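Local coordinates for RNA-binding protein 12 (Homo sapiens, PDB 2EK1) that probably binds RNA through an RNA recognition motif, which forms a disulfide-linked dimer in the crystal, at residues V41-C47 with E59-E65. Numbering follows the deposited sequence.
Sequences VIPGSVC and EAMVAFE
Ser45 meets strand 59-64 just where the type I turn from Ile42 to Ser45 ends. Its CB rests 3.7 Å from Ala63 CB, a methyl small enough to let the turn come close. One bond further, OG is held between the backbone N and carbonyl carbon (chi1 75°), and there it works twice: it accepts from Ala63 N at 2.8 Å and donates to a lone pair of Ile42 O, in the carbonyl plane. A serine suits the spot because a short hydroxyl can stand in for a strand's carbonyl. With an alanine here, Ala63 N would probably lose its acceptor and Ile42 O one of its two donors, leaving the turn less firmly tied. Ile42 N points almost straight at Ala63 O (2.8 Å, 171°), while its side chain crosses that of Glu65 at about a right angle, CD1 by OE2. Regular antiparallel pairing begins at Cys47, whose N and O both bond to Met61; its SG lies 3.5 Å from CB of this selenomethionine. On the side of Val62 and Phe64, facing the helices, branched Val41 lays CG2 over the Phe64 ring, and Val46 CG2 packs 3.6 Å from Val62 CG2. These valines meet helix 29-35, Phe64 continues to helix 67-77, and strand 16-21 flanks strand 59-64, as in an RNA recognition motif; at strand 47-50, the edge within this chain, Cys47 forms a disulfide with Cys47 of the second subunit, and the sheet runs on across the interface.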
ATOM      1  N   VAL A  41      -1.097  -8.974 -12.799  1.00 26.71           N
ATOM      2  CA  VAL A  41      -1.178  -8.121 -11.664  1.00 24.50           C
ATOM      3  C   VAL A  41      -2.025  -6.967 -12.197  1.00 23.56           C
ATOM      4  O   VAL A  41      -1.876  -6.567 -13.334  1.00 23.17           O
ATOM      5  CB  VAL A  41       0.275  -7.692 -11.365  1.00 23.49           C
ATOM      6  CG1 VAL A  41       0.756  -6.733 -12.422  1.00 24.20           C
ATOM      7  CG2 VAL A  41       0.407  -7.096 -10.045  1.00 25.75           C
ATOM      8  N   ILE A  42      -2.903  -6.403 -11.390  1.00 24.01           N
ATOM      9  CA  ILE A  42      -3.699  -5.280 -11.777  1.00 22.81           C
ATOM     10  C   ILE A  42      -2.757  -4.080 -11.797  1.00 25.55           C
ATOM     11  O   ILE A  42      -2.215  -3.692 -10.727  1.00 24.49           O
ATOM     12  CB  ILE A  42      -4.774  -5.018 -10.747  1.00 21.50           C
ATOM     13  CG1 ILE A  42      -5.679  -6.265 -10.681  1.00 21.01           C
ATOM     14  CG2 ILE A  42      -5.453  -3.765 -11.108  1.00 21.09           C
ATOM     15  CD1 ILE A  42      -6.725  -6.284  -9.595  1.00 22.10           C
ATOM     16  N   PRO A  43      -2.615  -3.407 -12.978  1.00 26.36           N
ATOM     17  CA  PRO A  43      -1.702  -2.271 -13.111  1.00 27.12           C
ATOM     18  C   PRO A  43      -1.796  -0.957 -12.293  1.00 27.39           C
ATOM     19  O   PRO A  43      -0.760  -0.245 -12.190  1.00 28.61           O
ATOM     20  CB  PRO A  43      -1.629  -2.062 -14.660  1.00 27.63           C
ATOM     21  CG  PRO A  43      -2.546  -3.135 -15.261  1.00 28.12           C
ATOM     22  CD  PRO A  43      -3.514  -3.429 -14.145  1.00 26.87           C
ATOM     23  N   GLY A  44      -2.949  -0.655 -11.679  1.00 26.91           N
ATOM     24  CA  GLY A  44      -3.093   0.552 -10.841  1.00 23.88           C
ATOM     25  C   GLY A  44      -3.284   0.180  -9.352  1.00 24.27           C
ATOM     26  O   GLY A  44      -3.712   1.024  -8.535  1.00 22.39           O
ATOM     27  N   SER A  45      -2.873  -1.054  -8.978  1.00 20.67           N
ATOM     28  CA  SER A  45      -3.072  -1.574  -7.606  1.00 20.12           C
ATOM     29  C   SER A  45      -1.797  -1.484  -6.779  1.00 20.33           C
ATOM     30  O   SER A  45      -1.815  -1.849  -5.608  1.00 21.86           O
ATOM     31  CB  SER A  45      -3.495  -3.098  -7.632  1.00 20.06           C
ATOM     32  OG  SER A  45      -2.349  -3.948  -7.947  1.00 17.19           O
ATOM     33  N   VAL A  46      -0.702  -1.019  -7.347  1.00 18.82           N
ATOM     34  CA  VAL A  46       0.537  -1.053  -6.551  1.00 18.00           C
ATOM     35  C   VAL A  46       0.562   0.079  -5.487  1.00 19.25           C
ATOM     36  O   VAL A  46       0.261   1.242  -5.836  1.00 15.74           O
ATOM     37  CB  VAL A  46       1.769  -0.804  -7.425  1.00 18.49           C
ATOM     38  CG1 VAL A  46       3.032  -0.821  -6.557  1.00 17.07           C
ATOM     39  CG2 VAL A  46       1.883  -1.861  -8.551  1.00 19.75           C
ATOM     40  N   CYS A  47       0.914  -0.237  -4.236  1.00 18.24           N
ATOM     41  CA  CYS A  47       1.096   0.865  -3.232  1.00 19.63           C
ATOM     42  C   CYS A  47       2.431   0.526  -2.602  1.00 16.51           C
ATOM     43  O   CYS A  47       2.712  -0.632  -2.414  1.00 15.02           O
ATOM     44  CB  CYS A  47      -0.062   0.938  -2.201  1.00 21.53           C
ATOM     45  SG  CYS A  47       0.075  -0.326  -0.978  1.00 33.43           S
ATOM     46  N   GLU A  59       8.883  -2.413   0.837  1.00 22.66           N
ATOM     47  CA  GLU A  59       7.667  -3.234   0.856  1.00 19.79           C
ATOM     48  C   GLU A  59       6.563  -2.652  -0.020  1.00 21.37           C
ATOM     49  O   GLU A  59       6.505  -1.428  -0.219  1.00 20.05           O
ATOM     50  CB  GLU A  59       7.157  -3.395   2.309  1.00 22.97           C
ATOM     51  CG  GLU A  59       8.133  -4.177   3.190  1.00 26.99           C
ATOM     52  CD  GLU A  59       7.705  -4.390   4.629  1.00 30.96           C
ATOM     53  OE1 GLU A  59       6.525  -4.147   4.991  1.00 32.71           O
ATOM     54  OE2 GLU A  59       8.593  -4.826   5.395  1.00 31.96           O
ATOM     55  N   ALA A  60       5.659  -3.510  -0.488  1.00 18.90           N
ATOM     56  CA  ALA A  60       4.563  -3.069  -1.358  1.00 20.48           C
ATOM     57  C   ALA A  60       3.399  -4.062  -1.248  1.00 20.53           C
ATOM     58  O   ALA A  60       3.566  -5.147  -0.680  1.00 22.80           O
ATOM     59  CB  ALA A  60       5.028  -3.016  -2.703  1.00 20.20           C
HETATM   60  N   MSE A  61       2.250  -3.664  -1.726  1.00 19.61           N
HETATM   61  CA  MSE A  61       1.039  -4.460  -1.752  1.00 21.76           C
HETATM   62  C   MSE A  61       0.740  -4.327  -3.228  1.00 22.31           C
HETATM   63  O   MSE A  61       0.945  -3.245  -3.841  1.00 21.45           O
HETATM   64  CB  MSE A  61      -0.083  -3.810  -0.943  1.00 23.18           C
HETATM   65  CG  MSE A  61       0.288  -3.534   0.500  1.00 30.16           C
HETATM   66 SE   MSE A  61      -1.245  -2.810   1.424  1.00 43.41          SE
HETATM   67  CE  MSE A  61      -1.872  -4.604   1.762  1.00 37.76           C
ATOM     68  N   VAL A  62       0.251  -5.417  -3.785  1.00 19.76           N
ATOM     69  CA  VAL A  62      -0.046  -5.488  -5.193  1.00 20.43           C
ATOM     70  C   VAL A  62      -1.264  -6.468  -5.312  1.00 19.94           C
ATOM     71  O   VAL A  62      -1.426  -7.411  -4.495  1.00 19.82           O
ATOM     72  CB  VAL A  62       1.261  -5.996  -5.839  1.00 25.05           C
ATOM     73  CG1 VAL A  62       1.069  -7.210  -6.579  1.00 22.79           C
ATOM     74  CG2 VAL A  62       2.002  -4.888  -6.553  1.00 25.09           C
ATOM     75  N   ALA A  63      -2.128  -6.233  -6.288  1.00 17.74           N
ATOM     76  CA  ALA A  63      -3.332  -7.080  -6.392  1.00 19.17           C
ATOM     77  C   ALA A  63      -3.495  -7.760  -7.740  1.00 17.59           C
ATOM     78  O   ALA A  63      -2.997  -7.315  -8.706  1.00 16.74           O
ATOM     79  CB  ALA A  63      -4.577  -6.287  -6.065  1.00 15.83           C
ATOM     80  N   PHE A  64      -4.253  -8.849  -7.730  1.00 20.20           N
ATOM     81  CA  PHE A  64      -4.499  -9.655  -8.895  1.00 20.56           C
ATOM     82  C   PHE A  64      -6.016  -9.852  -8.917  1.00 23.70           C
ATOM     83  O   PHE A  64      -6.712  -9.811  -7.849  1.00 20.66           O
ATOM     84  CB  PHE A  64      -3.811 -11.036  -8.713  1.00 20.26           C
ATOM     85  CG  PHE A  64      -2.324 -10.947  -8.561  1.00 20.71           C
ATOM     86  CD1 PHE A  64      -1.476 -11.080  -9.675  1.00 19.31           C
ATOM     87  CD2 PHE A  64      -1.773 -10.678  -7.352  1.00 17.88           C
ATOM     88  CE1 PHE A  64      -0.114 -10.956  -9.559  1.00 18.75           C
ATOM     89  CE2 PHE A  64      -0.357 -10.548  -7.243  1.00 18.66           C
ATOM     90  CZ  PHE A  64       0.455 -10.691  -8.344  1.00 17.06           C
ATOM     91  N   GLU A  65      -6.480 -10.104 -10.122  1.00 22.83           N
ATOM     92  CA  GLU A  65      -7.883 -10.314 -10.387  1.00 29.84           C
ATOM     93  C   GLU A  65      -8.520 -11.457  -9.671  1.00 28.51           C
ATOM     94  O   GLU A  65      -9.653 -11.380  -9.314  1.00 30.52           O
ATOM     95  CB  GLU A  65      -8.151 -10.445 -11.899  1.00 30.14           C
ATOM     96  CG  GLU A  65      -7.770  -9.174 -12.731  1.00 35.67           C
ATOM     97  CD  GLU A  65      -8.526  -7.910 -12.341  1.00 40.58           C
ATOM     98  OE1 GLU A  65      -8.512  -6.898 -13.115  1.00 43.17           O
ATOM     99  OE2 GLU A  65      -9.147  -7.886 -11.241  1.00 44.13           O
TER